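Local structure of uncharacterized protein (Leptospira interrogans serogroup Icterohaemorrhagiae serovar copenhageni, 6OE6) at residues 71-76 with 111-116; 44-49 with 122-127; 37-42 with 55-60; 62-67 with 89-94. The protein is of unknown function but is probably a lipoprotein, tethered to a spirochaete membrane by a lipid-modified N-terminus. All blocks are in the same frame, centred on the assembly; numbering follows the deposited sequence.

Contact 1 of 4, residues 71-76 with 111-116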
loop_
_atom_site.group_PDB
_atom_site.type_symbol
_atom_site.label_atom_id
_atom_site.label_comp_id
_atom_site.label_asym_id
_atom_site.label_seq_id
_atom_site.Cartn_x
_atom_site.Cartn_y
_atom_site.Cartn_z
ATOM N N TYR A 71 2.667 -9.216 -9.892
ATOM C CA TYR A 71 3.173 -7.854 -9.917
ATOM C C TYR A 71 2.382 -7.012 -8.930
ATOM O O TYR A 71 1.226 -7.306 -8.619
ATOM C CB TYR A 71 3.058 -7.198 -11.300
ATOM C CG TYR A 71 3.985 -7.772 -12.355
ATOM C CD1 TYR A 71 5.208 -7.171 -12.636
ATOM C CD2 TYR A 71 3.629 -8.900 -13.072
ATOM C CE1 TYR A 71 6.055 -7.682 -13.600
ATOM C CE2 TYR A 71 4.466 -9.422 -14.036
ATOM C CZ TYR A 71 5.681 -8.809 -14.294
ATOM O OH TYR A 71 6.523 -9.321 -15.253
ATOM N N VAL A 72 3.018 -5.945 -8.451
ATOM C CA VAL A 72 2.287 -4.828 -7.867
ATOM C C VAL A 72 2.564 -3.601 -8.713
ATOM O O VAL A 72 3.591 -3.508 -9.396
ATOM C CB VAL A 72 2.673 -4.560 -6.402
ATOM C CG1 VAL A 72 2.287 -5.772 -5.544
ATOM C CG2 VAL A 72 4.181 -4.254 -6.294
ATOM N N SER A 73 1.636 -2.643 -8.646
ATOM C CA SER A 73 1.898 -1.304 -9.148
ATOM C C SER A 73 1.448 -0.304 -8.100
ATOM O O SER A 73 0.535 -0.557 -7.308
ATOM C CB SER A 73 1.202 -1.045 -10.484
ATOM O OG SER A 73 -0.174 -0.817 -10.301
ATOM N N LEU A 74 2.134 0.822 -8.067
ATOM C CA LEU A 74 1.708 1.932 -7.247
ATOM C C LEU A 74 1.422 3.107 -8.162
ATOM O O LEU A 74 2.172 3.365 -9.110
ATOM C CB LEU A 74 2.797 2.279 -6.225
ATOM C CG LEU A 74 2.357 3.232 -5.112
ATOM C CD1 LEU A 74 1.334 2.556 -4.178
ATOM C CD2 LEU A 74 3.611 3.597 -4.279
ATOM N N SER A 75 0.317 3.787 -7.906
ATOM C CA SER A 75 -0.082 4.955 -8.667
ATOM C C SER A 75 -0.235 6.132 -7.720
ATOM O O SER A 75 -0.692 5.966 -6.591
ATOM C CB SER A 75 -1.426 4.719 -9.385
ATOM O OG SER A 75 -1.347 3.629 -10.301
ATOM N N LYS A 76 0.099 7.328 -8.193
ATOM C CA LYS A 76 -0.043 8.530 -7.388
ATOM C C LYS A 76 -1.154 9.387 -7.984
ATOM O O LYS A 76 -1.251 9.527 -9.202
ATOM C CB LYS A 76 1.256 9.339 -7.330
ATOM C CG LYS A 76 1.154 10.542 -6.342
ATOM C CD LYS A 76 2.509 11.273 -6.256
ATOM C CE LYS A 76 2.549 12.279 -5.102
ATOM N NZ LYS A 76 1.638 13.432 -5.301
ATOM N N LEU A 111 -2.524 4.476 -4.841
ATOM C CA LEU A 111 -3.319 3.301 -5.167
ATOM C C LEU A 111 -2.347 2.168 -5.436
ATOM O O LEU A 111 -1.524 2.251 -6.362
ATOM C CB LEU A 111 -4.207 3.553 -6.396
ATOM C CG LEU A 111 -5.061 2.384 -6.906
ATOM C CD1 LEU A 111 -6.071 1.972 -5.832
ATOM C CD2 LEU A 111 -5.751 2.754 -8.225
ATOM N N LEU A 112 -2.457 1.111 -4.648
ATOM C CA LEU A 112 -1.598 -0.071 -4.778
ATOM C C LEU A 112 -2.455 -1.168 -5.389
ATOM O O LEU A 112 -3.527 -1.470 -4.863
ATOM C CB LEU A 112 -1.076 -0.494 -3.404
ATOM C CG LEU A 112 -0.350 -1.838 -3.270
ATOM C CD1 LEU A 112 0.904 -1.872 -4.165
ATOM C CD2 LEU A 112 0.030 -2.012 -1.795
ATOM N N LYS A 113 -2.008 -1.732 -6.511
ATOM C CA LYS A 113 -2.726 -2.807 -7.181
ATOM C C LYS A 113 -1.891 -4.077 -7.123
ATOM O O LYS A 113 -0.664 -4.022 -7.177
ATOM C CB LYS A 113 -2.998 -2.466 -8.648
ATOM C CG LYS A 113 -3.905 -1.229 -8.884
ATOM C CD LYS A 113 -4.085 -1.005 -10.358
ATOM C CE LYS A 113 -4.809 0.309 -10.632
ATOM N NZ LYS A 113 -5.152 0.396 -12.062
ATOM N N VAL A 114 -2.574 -5.218 -7.037
ATOM C CA VAL A 114 -1.925 -6.527 -7.047
ATOM C C VAL A 114 -2.409 -7.279 -8.283
ATOM O O VAL A 114 -3.618 -7.382 -8.514
ATOM C CB VAL A 114 -2.225 -7.332 -5.770
ATOM C CG1 VAL A 114 -1.586 -8.748 -5.897
ATOM C CG2 VAL A 114 -1.738 -6.611 -4.501
ATOM N N ALA A 115 -1.469 -7.781 -9.085
ATOM C CA ALA A 115 -1.794 -8.534 -10.287
ATOM C C ALA A 115 -1.264 -9.953 -10.162
ATOM O O ALA A 115 -0.149 -10.169 -9.680
ATOM C CB ALA A 115 -1.211 -7.874 -11.539
ATOM N N TYR A 116 -2.071 -10.913 -10.603
ATOM C CA TYR A 116 -1.705 -12.321 -10.568
ATOM C C TYR A 116 -2.080 -12.919 -11.910
ATOM O O TYR A 116 -3.242 -12.837 -12.319
ATOM C CB TYR A 116 -2.411 -13.049 -9.420
ATOM C CG TYR A 116 -1.929 -14.472 -9.208
ATOM C CD1 TYR A 116 -0.671 -14.720 -8.673
ATOM C CD2 TYR A 116 -2.729 -15.550 -9.529
ATOM C CE1 TYR A 116 -0.219 -16.013 -8.470
ATOM C CE2 TYR A 116 -2.287 -16.849 -9.336
ATOM C CZ TYR A 116 -1.029 -17.074 -8.805
ATOM O OH TYR A 116 -0.573 -18.366 -8.603
HETATM O O HOH W 1 -1.502 1.278 -9.039
HETATM O O HOH W 2 -2.865 2.983 -12.348
#

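Contact 2 of 4, residues 44-49 with 122-127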
loop_
_atom_site.group_PDB
_atom_site.type_symbol
_atom_site.label_atom_id
_atom_site.label_comp_id
_atom_site.label_asym_id
_atom_site.label_seq_id
_atom_site.Cartn_x
_atom_site.Cartn_y
_atom_site.Cartn_z
ATOM N N LYS A 44 -9.029 0.134 5.184
ATOM C CA LYS A 44 -9.904 1.293 5.306
ATOM C C LYS A 44 -9.197 2.437 6.022
ATOM O O LYS A 44 -8.472 2.220 7.003
ATOM C CB LYS A 44 -11.211 0.935 6.057
ATOM N N ASN A 45 -9.427 3.659 5.524
ATOM C CA ASN A 45 -8.982 4.891 6.175
ATOM C C ASN A 45 -7.480 4.867 6.456
ATOM O O ASN A 45 -7.025 5.231 7.539
ATOM C CB ASN A 45 -9.767 5.151 7.469
ATOM C CG ASN A 45 -11.277 5.209 7.246
ATOM O OD1 ASN A 45 -12.040 4.497 7.904
ATOM N ND2 ASN A 45 -11.710 6.062 6.325
ATOM N N LEU A 46 -6.696 4.432 5.476
ATOM C CA LEU A 46 -5.261 4.322 5.686
ATOM C C LEU A 46 -4.602 5.686 5.494
ATOM O O LEU A 46 -4.675 6.282 4.401
ATOM C CB LEU A 46 -4.673 3.281 4.745
ATOM C CG LEU A 46 -5.191 1.850 4.883
ATOM C CD1 LEU A 46 -4.599 1.007 3.756
ATOM C CD2 LEU A 46 -4.786 1.271 6.241
ATOM N N ILE A 47 -3.989 6.186 6.571
ATOM C CA ILE A 47 -3.352 7.500 6.609
ATOM C C ILE A 47 -1.979 7.321 7.242
ATOM O O ILE A 47 -1.874 7.056 8.444
ATOM C CB ILE A 47 -4.179 8.521 7.402
ATOM C CG1 ILE A 47 -5.571 8.684 6.780
ATOM C CG2 ILE A 47 -3.453 9.851 7.478
ATOM C CD1 ILE A 47 -6.459 9.565 7.607
ATOM N N PHE A 48 -0.934 7.460 6.441
ATOM C CA PHE A 48 0.439 7.196 6.856
ATOM C C PHE A 48 1.261 8.486 6.843
ATOM O O PHE A 48 1.016 9.397 6.034
ATOM C CB PHE A 48 1.094 6.159 5.926
ATOM C CG PHE A 48 0.363 4.828 5.865
ATOM C CD1 PHE A 48 -0.133 4.231 7.016
ATOM C CD2 PHE A 48 0.197 4.161 4.652
ATOM C CE1 PHE A 48 -0.798 3.009 6.966
ATOM C CE2 PHE A 48 -0.463 2.944 4.598
ATOM C CZ PHE A 48 -0.963 2.366 5.754
ATOM N N PRO A 49 2.238 8.611 7.732
ATOM C CA PRO A 49 3.103 9.790 7.731
ATOM C C PRO A 49 4.169 9.659 6.652
ATOM O O PRO A 49 4.389 8.586 6.105
ATOM C CB PRO A 49 3.731 9.747 9.129
ATOM C CG PRO A 49 3.869 8.263 9.375
ATOM C CD PRO A 49 2.627 7.635 8.763
ATOM N N ASP A 122 -6.776 -7.236 -6.841
ATOM C CA ASP A 122 -7.102 -6.497 -5.634
ATOM C C ASP A 122 -6.391 -5.154 -5.701
ATOM O O ASP A 122 -5.446 -4.969 -6.472
ATOM C CB ASP A 122 -6.686 -7.260 -4.378
ATOM C CG ASP A 122 -7.625 -7.040 -3.218
ATOM O OD1 ASP A 122 -8.342 -6.019 -3.188
ATOM O OD2 ASP A 122 -7.645 -7.914 -2.331
ATOM N N GLU A 123 -6.884 -4.211 -4.907
ATOM C CA GLU A 123 -6.289 -2.884 -4.870
ATOM C C GLU A 123 -6.726 -2.196 -3.587
ATOM O O GLU A 123 -7.728 -2.564 -2.976
ATOM C CB GLU A 123 -6.683 -2.054 -6.102
ATOM C CG GLU A 123 -8.130 -1.624 -6.124
ATOM C CD GLU A 123 -8.534 -1.054 -7.471
ATOM O OE1 GLU A 123 -8.404 -1.778 -8.482
ATOM O OE2 GLU A 123 -8.967 0.111 -7.519
ATOM N N VAL A 124 -5.960 -1.186 -3.192
ATOM C CA VAL A 124 -6.167 -0.492 -1.925
ATOM C C VAL A 124 -5.601 0.918 -2.055
ATOM O O VAL A 124 -4.569 1.132 -2.704
ATOM C CB VAL A 124 -5.509 -1.263 -0.755
ATOM C CG1 VAL A 124 -4.000 -1.351 -0.953
ATOM C CG2 VAL A 124 -5.865 -0.615 0.601
ATOM N N GLU A 125 -6.294 1.885 -1.462
ATOM C CA GLU A 125 -5.833 3.269 -1.409
ATOM C C GLU A 125 -5.259 3.619 -0.035
ATOM O O GLU A 125 -5.731 3.130 0.997
ATOM C CB GLU A 125 -6.983 4.227 -1.725
ATOM C CG GLU A 125 -7.525 4.092 -3.133
ATOM C CD GLU A 125 -8.731 4.986 -3.364
ATOM O OE1 GLU A 125 -9.817 4.694 -2.810
ATOM O OE2 GLU A 125 -8.578 5.984 -4.088
ATOM N N PHE A 126 -4.273 4.518 -0.026
ATOM C CA PHE A 126 -3.799 5.107 1.224
ATOM C C PHE A 126 -3.317 6.539 0.989
ATOM O O PHE A 126 -2.995 6.929 -0.130
ATOM C CB PHE A 126 -2.699 4.243 1.882
ATOM C CG PHE A 126 -1.437 4.073 1.062
ATOM C CD1 PHE A 126 -0.433 5.031 1.122
ATOM C CD2 PHE A 126 -1.222 2.928 0.266
ATOM C CE1 PHE A 126 0.762 4.868 0.382
ATOM C CE2 PHE A 126 -0.020 2.746 -0.442
ATOM C CZ PHE A 126 0.962 3.727 -0.396
ATOM N N LEU A 127 -3.330 7.345 2.057
ATOM C CA LEU A 127 -2.818 8.712 2.031
ATOM C C LEU A 127 -1.457 8.756 2.718
ATOM O O LEU A 127 -1.239 8.029 3.693
ATOM C CB LEU A 127 -3.754 9.670 2.772
ATOM C CG LEU A 127 -5.146 9.860 2.210
ATOM C CD1 LEU A 127 -5.893 10.874 3.080
ATOM C CD2 LEU A 127 -5.049 10.335 0.787
HETATM O O HOH W 3 -7.737 3.474 2.712
#

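Contact 3 of 4, residues 37-42 with 55-60. With FMT (formic acid), chain D.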
loop_
_atom_site.group_PDB
_atom_site.type_symbol
_atom_site.label_atom_id
_atom_site.label_comp_id
_atom_site.label_asym_id
_atom_site.label_seq_id
_atom_site.Cartn_x
_atom_site.Cartn_y
_atom_site.Cartn_z
ATOM N N GLY A 37 2.591 -11.761 11.798
ATOM C CA GLY A 37 1.870 -11.238 12.944
ATOM C C GLY A 37 2.143 -9.778 13.241
ATOM O O GLY A 37 1.343 -9.138 13.931
ATOM N N GLU A 38 3.253 -9.231 12.735
ATOM C CA GLU A 38 3.571 -7.831 13.003
ATOM C C GLU A 38 2.675 -6.870 12.234
ATOM O O GLU A 38 2.596 -5.690 12.596
ATOM C CB GLU A 38 5.036 -7.545 12.662
ATOM N N TYR A 39 2.007 -7.337 11.186
ATOM C CA TYR A 39 1.230 -6.463 10.320
ATOM C C TYR A 39 -0.177 -6.271 10.868
ATOM O O TYR A 39 -0.779 -7.203 11.412
ATOM C CB TYR A 39 1.150 -7.039 8.904
ATOM C CG TYR A 39 2.462 -7.106 8.157
ATOM C CD1 TYR A 39 2.885 -6.045 7.368
ATOM C CD2 TYR A 39 3.270 -8.239 8.224
ATOM C CE1 TYR A 39 4.063 -6.095 6.667
ATOM C CE2 TYR A 39 4.474 -8.299 7.530
ATOM C CZ TYR A 39 4.858 -7.227 6.744
ATOM O OH TYR A 39 6.035 -7.276 6.034
ATOM N N THR A 40 -0.711 -5.068 10.690
ATOM C CA THR A 40 -2.088 -4.760 11.046
ATOM C C THR A 40 -2.956 -4.881 9.801
ATOM O O THR A 40 -2.706 -4.199 8.800
ATOM C CB THR A 40 -2.179 -3.372 11.668
ATOM O OG1 THR A 40 -1.409 -3.372 12.879
ATOM C CG2 THR A 40 -3.632 -3.021 11.997
ATOM N N ILE A 41 -3.970 -5.742 9.872
ATOM C CA ILE A 41 -4.784 -6.101 8.713
ATOM C C ILE A 41 -5.941 -5.115 8.590
ATOM O O ILE A 41 -6.848 -5.105 9.425
ATOM C CB ILE A 41 -5.312 -7.538 8.823
ATOM C CG1 ILE A 41 -4.160 -8.539 8.983
ATOM C CG2 ILE A 41 -6.171 -7.874 7.613
ATOM C CD1 ILE A 41 -3.123 -8.480 7.870
ATOM N N THR A 42 -5.926 -4.309 7.532
ATOM C CA THR A 42 -7.039 -3.411 7.237
ATOM C C THR A 42 -6.815 -2.765 5.879
ATOM O O THR A 42 -5.682 -2.641 5.404
ATOM C CB THR A 42 -7.211 -2.329 8.304
ATOM O OG1 THR A 42 -8.259 -1.444 7.900
ATOM C CG2 THR A 42 -5.924 -1.535 8.477
ATOM N N CYS A 55 5.409 -0.452 5.190
ATOM C CA CYS A 55 5.608 -1.859 4.838
ATOM C C CYS A 55 4.261 -2.552 4.708
ATOM O O CYS A 55 3.403 -2.410 5.587
ATOM C CB CYS A 55 6.445 -2.584 5.892
ATOM S SG CYS A 55 8.014 -1.784 6.254
ATOM N N TYR A 56 4.067 -3.301 3.626
ATOM C CA TYR A 56 2.808 -4.005 3.445
ATOM C C TYR A 56 3.034 -5.496 3.259
ATOM O O TYR A 56 4.121 -5.977 2.892
ATOM C CB TYR A 56 1.981 -3.446 2.251
ATOM C CG TYR A 56 2.546 -3.873 0.909
ATOM C CD1 TYR A 56 2.139 -5.061 0.303
ATOM C CD2 TYR A 56 3.482 -3.098 0.261
ATOM C CE1 TYR A 56 2.679 -5.469 -0.905
ATOM C CE2 TYR A 56 4.024 -3.491 -0.937
ATOM C CZ TYR A 56 3.614 -4.674 -1.523
ATOM O OH TYR A 56 4.177 -5.053 -2.726
ATOM N N ILE A 57 1.978 -6.229 3.565
ATOM C CA ILE A 57 1.874 -7.634 3.220
ATOM C C ILE A 57 0.549 -7.789 2.491
ATOM O O ILE A 57 -0.420 -7.072 2.779
ATOM C CB ILE A 57 1.962 -8.536 4.474
ATOM C CG1 ILE A 57 2.123 -9.999 4.073
ATOM C CG2 ILE A 57 0.746 -8.343 5.382
ATOM C CD1 ILE A 57 2.510 -10.913 5.235
ATOM N N TYR A 58 0.514 -8.680 1.502
ATOM C CA TYR A 58 -0.750 -9.066 0.879
ATOM C C TYR A 58 -0.930 -10.570 0.985
ATOM O O TYR A 58 -0.060 -11.330 0.554
ATOM C CB TYR A 58 -0.833 -8.629 -0.593
ATOM C CG TYR A 58 -2.175 -8.966 -1.205
ATOM C CD1 TYR A 58 -3.320 -8.273 -0.838
ATOM C CD2 TYR A 58 -2.309 -10.004 -2.114
ATOM C CE1 TYR A 58 -4.551 -8.591 -1.379
ATOM C CE2 TYR A 58 -3.532 -10.323 -2.659
ATOM C CZ TYR A 58 -4.650 -9.614 -2.293
ATOM O OH TYR A 58 -5.875 -9.936 -2.825
ATOM N N ARG A 59 -2.053 -10.999 1.549
ATOM C CA ARG A 59 -2.366 -12.422 1.648
ATOM C C ARG A 59 -3.418 -12.763 0.604
ATOM O O ARG A 59 -4.530 -12.225 0.641
ATOM C CB ARG A 59 -2.855 -12.800 3.044
ATOM C CG ARG A 59 -3.116 -14.319 3.169
ATOM C CD ARG A 59 -3.230 -14.793 4.612
ATOM N NE ARG A 59 -2.410 -13.996 5.520
ATOM C CZ ARG A 59 -2.870 -13.393 6.612
ATOM N NH1 ARG A 59 -4.148 -13.512 6.952
ATOM N NH2 ARG A 59 -2.047 -12.681 7.371
ATOM N N PHE A 60 -3.061 -13.651 -0.323
ATOM C CA PHE A 60 -3.960 -14.032 -1.400
ATOM C C PHE A 60 -5.123 -14.860 -0.870
ATOM O O PHE A 60 -4.971 -15.679 0.037
ATOM C CB PHE A 60 -3.219 -14.835 -2.470
ATOM C CG PHE A 60 -2.191 -14.053 -3.211
ATOM C CD1 PHE A 60 -2.500 -13.466 -4.427
ATOM C CD2 PHE A 60 -0.913 -13.898 -2.697
ATOM C CE1 PHE A 60 -1.559 -12.737 -5.119
ATOM C CE2 PHE A 60 0.036 -13.170 -3.382
ATOM C CZ PHE A 60 -0.290 -12.581 -4.593
HETATM C C FMT D . 7.289 -2.917 -3.209
HETATM O O1 FMT D . 8.310 -3.060 -2.551
HETATM O O2 FMT D . 6.430 -3.796 -3.276
HETATM O O HOH W 4 6.819 -5.547 4.207
#

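Contact 4 of 4, residues 62-67 with 89-94. With FMT (formic acid), chain D.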
loop_
_atom_site.group_PDB
_atom_site.type_symbol
_atom_site.label_atom_id
_atom_site.label_comp_id
_atom_site.label_asym_id
_atom_site.label_seq_id
_atom_site.Cartn_x
_atom_site.Cartn_y
_atom_site.Cartn_z
ATOM N N ARG A 62 -6.558 -17.169 -2.601
ATOM C CA ARG A 62 -6.371 -18.524 -3.103
ATOM C C ARG A 62 -4.904 -18.913 -2.978
ATOM O O ARG A 62 -4.034 -18.075 -2.733
ATOM C CB ARG A 62 -6.836 -18.644 -4.560
ATOM N N SER A 63 -4.620 -20.203 -3.138
ATOM C CA SER A 63 -3.225 -20.624 -3.117
ATOM C C SER A 63 -2.527 -20.156 -4.393
ATOM O O SER A 63 -3.149 -20.006 -5.448
ATOM C CB SER A 63 -3.112 -22.141 -2.954
ATOM O OG SER A 63 -3.273 -22.801 -4.188
ATOM N N VAL A 64 -1.228 -19.877 -4.278
ATOM C CA VAL A 64 -0.459 -19.316 -5.380
ATOM C C VAL A 64 0.862 -20.059 -5.502
ATOM O O VAL A 64 1.344 -20.689 -4.557
ATOM C CB VAL A 64 -0.196 -17.800 -5.215
ATOM C CG1 VAL A 64 -1.490 -17.027 -5.244
ATOM C CG2 VAL A 64 0.559 -17.530 -3.926
ATOM N N SER A 65 1.448 -19.969 -6.692
ATOM C CA SER A 65 2.718 -20.602 -7.002
ATOM C C SER A 65 3.841 -19.575 -6.966
ATOM O O SER A 65 3.662 -18.428 -7.385
ATOM C CB SER A 65 2.673 -21.265 -8.377
ATOM O OG SER A 65 3.964 -21.704 -8.754
ATOM N N GLU A 66 5.006 -20.005 -6.473
ATOM C CA GLU A 66 6.178 -19.140 -6.458
ATOM C C GLU A 66 6.613 -18.755 -7.869
ATOM O O GLU A 66 7.241 -17.705 -8.060
ATOM C CB GLU A 66 7.313 -19.832 -5.699
ATOM C CG GLU A 66 8.662 -19.134 -5.743
ATOM C CD GLU A 66 9.560 -19.534 -4.586
ATOM O OE1 GLU A 66 9.024 -19.967 -3.544
ATOM O OE2 GLU A 66 10.799 -19.421 -4.717
ATOM N N SER A 67 6.274 -19.570 -8.872
ATOM C CA SER A 67 6.672 -19.293 -10.245
ATOM C C SER A 67 5.621 -18.528 -11.048
ATOM O O SER A 67 5.902 -18.146 -12.190
ATOM C CB SER A 67 7.010 -20.599 -10.968
ATOM O OG SER A 67 5.845 -21.372 -11.178
ATOM N N LYS A 89 6.831 -9.494 -8.174
ATOM C CA LYS A 89 6.897 -10.035 -6.823
ATOM C C LYS A 89 6.903 -11.553 -6.869
ATOM O O LYS A 89 6.255 -12.168 -7.722
ATOM C CB LYS A 89 5.712 -9.587 -5.967
ATOM C CG LYS A 89 5.501 -8.066 -5.887
ATOM C CD LYS A 89 6.711 -7.366 -5.278
ATOM C CE LYS A 89 6.792 -7.512 -3.787
ATOM N NZ LYS A 89 7.831 -6.608 -3.180
ATOM N N ARG A 90 7.622 -12.145 -5.928
ATOM C CA ARG A 90 7.685 -13.598 -5.845
ATOM C C ARG A 90 6.901 -14.060 -4.625
ATOM O O ARG A 90 7.313 -13.780 -3.489
ATOM C CB ARG A 90 9.138 -14.072 -5.773
ATOM C CG ARG A 90 9.279 -15.572 -5.951
ATOM C CD ARG A 90 10.646 -16.076 -5.528
ATOM N NE ARG A 90 11.733 -15.419 -6.249
ATOM C CZ ARG A 90 12.136 -15.760 -7.470
ATOM N NH1 ARG A 90 11.531 -16.745 -8.121
ATOM N NH2 ARG A 90 13.141 -15.111 -8.043
ATOM N N PRO A 91 5.777 -14.747 -4.798
ATOM C CA PRO A 91 4.970 -15.139 -3.639
ATOM C C PRO A 91 5.673 -16.178 -2.780
ATOM O O PRO A 91 6.448 -17.003 -3.270
ATOM C CB PRO A 91 3.703 -15.723 -4.270
ATOM C CG PRO A 91 3.663 -15.172 -5.661
ATOM C CD PRO A 91 5.095 -15.032 -6.072
ATOM N N ASN A 92 5.420 -16.104 -1.476
ATOM C CA ASN A 92 5.776 -17.185 -0.564
ATOM C C ASN A 92 4.630 -18.184 -0.606
ATOM O O ASN A 92 3.513 -17.844 -0.184
ATOM C CB ASN A 92 5.984 -16.654 0.848
ATOM C CG ASN A 92 6.371 -17.745 1.852
ATOM O OD1 ASN A 92 5.828 -18.840 1.835
ATOM N ND2 ASN A 92 7.297 -17.420 2.755
ATOM N N PRO A 93 4.844 -19.411 -1.097
ATOM C CA PRO A 93 3.720 -20.334 -1.288
ATOM C C PRO A 93 3.259 -21.025 -0.017
ATOM O O PRO A 93 2.228 -21.709 -0.050
ATOM C CB PRO A 93 4.279 -21.352 -2.290
ATOM C CG PRO A 93 5.724 -21.428 -1.936
ATOM C CD PRO A 93 6.116 -19.996 -1.559
ATOM N N VAL A 94 3.976 -20.879 1.090
ATOM C CA VAL A 94 3.504 -21.430 2.362
ATOM C C VAL A 94 2.559 -20.462 3.060
ATOM O O VAL A 94 1.455 -20.829 3.466
ATOM C CB VAL A 94 4.701 -21.778 3.271
ATOM C CG1 VAL A 94 4.196 -22.256 4.624
ATOM C CG2 VAL A 94 5.617 -22.801 2.600
HETATM C C FMT D . 7.289 -2.917 -3.209
HETATM O O1 FMT D . 8.310 -3.060 -2.551
HETATM O O2 FMT D . 6.430 -3.796 -3.276
#

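Contact 1 of 4, residues 71-76 with 111-116
Leu112 and Lys113 meet Val72, Ser73 and Leu74 across two neighbouring antiparallel strands whose short axes run at 161° to each other. Leu112 leaves its strand on the inner side of the sheet. Its CB lies 4.0 Å from CD1 of Leu74; CG stands anti to the backbone N (chi1 170°), which swings the branch across to the partner strand. There CD1 touches CB of Val72 (3.9 Å) and the carbonyl O of Ser73, while CD2 continues inward to the ring of Tyr56 on strand 53-59. Val72 CG1 and Val114 CG2 extend the same apolar face, and branched aliphatic residues suit it because they fill the space between this sheet and the one packed against it. The backbone forms a regular antiparallel ladder in the middle of a mixed five-stranded sheet: Tyr71 with Ala115, Ser73 with Lys113 and Ser75 with Leu111 are hydrogen-bonded pairs, and Val72 with Val114 and Leu74 with Leu112 are non-hydrogen-bonded ones. The N-H of Ala115 reaches Tyr71 O at 2.8 Å and 174°, nearly straight. The other face is more mixed, with Tyr71, Ala115, Lys113 and Leu111 beside the two serines. One water receives or gives bonds to OG of Ser73 (2.8 Å) and OG of Ser75 (2.7 Å), and donates to Leu111 O, so both short hydroxyls are held over the strand pair. Lys113 runs extended beyond CG, its CB 3.7 Å from Ser73 OG, and its NZ gives a weak bond to a second water that also binds Ser75 OG.

Contact 2 of 4, residues 44-49 with 122-127
Leu46 opens the meeting with Phe126 and Leu127, where the edge strand 47-49 joins strand 119-129 in parallel, the one parallel pairing of the mixed sheet. Before the bridge proper, the N-H of Leu46 is linked to Glu125 O through a water, which accepts from the first and donates to the second at 2.7 Å. The side chain of Leu46 points at the other strand: its CB packs 3.6 Å from CB of Phe126, and its CD1 lies 3.8 Å from Val124 CG2, the side chains of Leu46 and Val124 crossing at about a right angle. A branched aliphatic suits this buried spot, where Trp18 of the other sheet also touches it. The carbonyl O of Leu46 then takes the N-H of Leu127 at 171°. Ile47 pairs with Leu127 as the bridge residue, and Ile47 CG1 lies 4.3 Å from Leu127 CD1 on the outer face, where Tyr135 touches both. Phe48 turns its ring back inward, CG standing anti to its own carbonyl carbon (chi1 -58°), towards Phe126. The two rings meet obliquely, centroids 5.5 Å apart and planes at 47°, and Ile54 of strand 53-59 touches both, so large flat side chains fill the region between the sheets. The pairing goes on to Arg129, which Phe48 also bonds; within these segments the N-H of Phe48 donates to Leu127 O at 2.8 Å, and the same oxygen lies 3.7 Å from Phe48 CB.

Contact 3 of 4, residues 37-42 with 55-60
Tyr39 lays its ring against Ile57, and this apolar packing carries most of the contact. Ile57 CB sits 3.7 Å from the ring centroid and only 2° off the ring normal, a CH-pi contact over the middle of one face. CG2 of the same residue comes to 3.5 Å from Tyr39 CG, while CD1 reaches towards CE2, so one beta-branched side chain spans the ring from its root to its far side. CG1 anti to the backbone N (chi1 -169°) is what carries CD1 there. At the ring's edge, Tyr39 CE1 approaches Cys55 CB at 4.3 Å, with Cys55 O close to the ring plane. The segments belong to one four-stranded antiparallel sheet, but strand 15-21 separates strands 40-41 and 53-59, so Tyr39 crosses by its side chain, without backbone pairing. The polar contacts are few. A water donates to both Tyr39 OH (2.6 Å) and Tyr56 O, and the same phenol hydroxyl is bonded to Glu99, which suits a tyrosine with a buried ring and a polar end. Tyr56 points to the opposite side of its strand, where its OH donates to O2 of a formic acid molecule at 2.6 Å.

Contact 4 of 4, residues 62-67 with 89-94
Glu66 crosses Arg90 and Pro93 obliquely, and Val64 packs on Pro91, where two irregular loops meet. Val64 CG2 meets Pro91 CB at 3.6 Å, the two side chains crossing at about a right angle, and Pro91 CG rests on Ser65 O. Glu66, its CG anti to the backbone N (chi1 173°) and its chain extended, lays CG against Arg90 CG at 3.6 Å. Its carboxylate then divides: OE2 meets Arg90 CD at 3.4 Å and OE1 meets Pro93 CD at 3.5 Å. Outside this shell, Pro91 also touches Ile98 and Thr70, so the proline ties the loop to two strands. Prolines suit this segment, whose irregular backbone has no strand pairing here. Asn92 fixes the next turn, its OD1 accepting the N-H of Val94 as an Asx turn. Tyr116 OH, from strand 108-116, bonds to Ser65 N and so helps to place the first segment. Lys89, at the start of the second segment, turns inward to bond Glu99 O and a formic acid molecule. Glu66 and Arg90 carry opposite charges, but OE2 stays 4.4 Å from NE and well out of the guanidinium plane; their attraction is therefore probably general and weakly directional, leaving van der Waals packing to define the fit.

Overall arrangement
Contacts 1 and 3 are buried, contact 2 partly so, and contact 4 is peripheral, its centre about 19 Å from that of the chain and half its touching residues exposed. Contacts 1 and 2 belong to one mixed sheet, joined by backbone bonds between strands 108-116 and 119-129; contact 2, at the edge, has fewer backbone bonds and more aromatic packing. Contact 3 lies in the other sheet, without direct backbone pairing; its strand 53-59 sends Tyr56 and Tyr58 to contact 1, while Asp122 of contact 2 bonds Tyr58. Contact 4 joins loops through prolines and opposite charges too far apart for a salt bridge. Tyr116 connects it to contact 1, and Lys89 and Tyr56 share the formic acid.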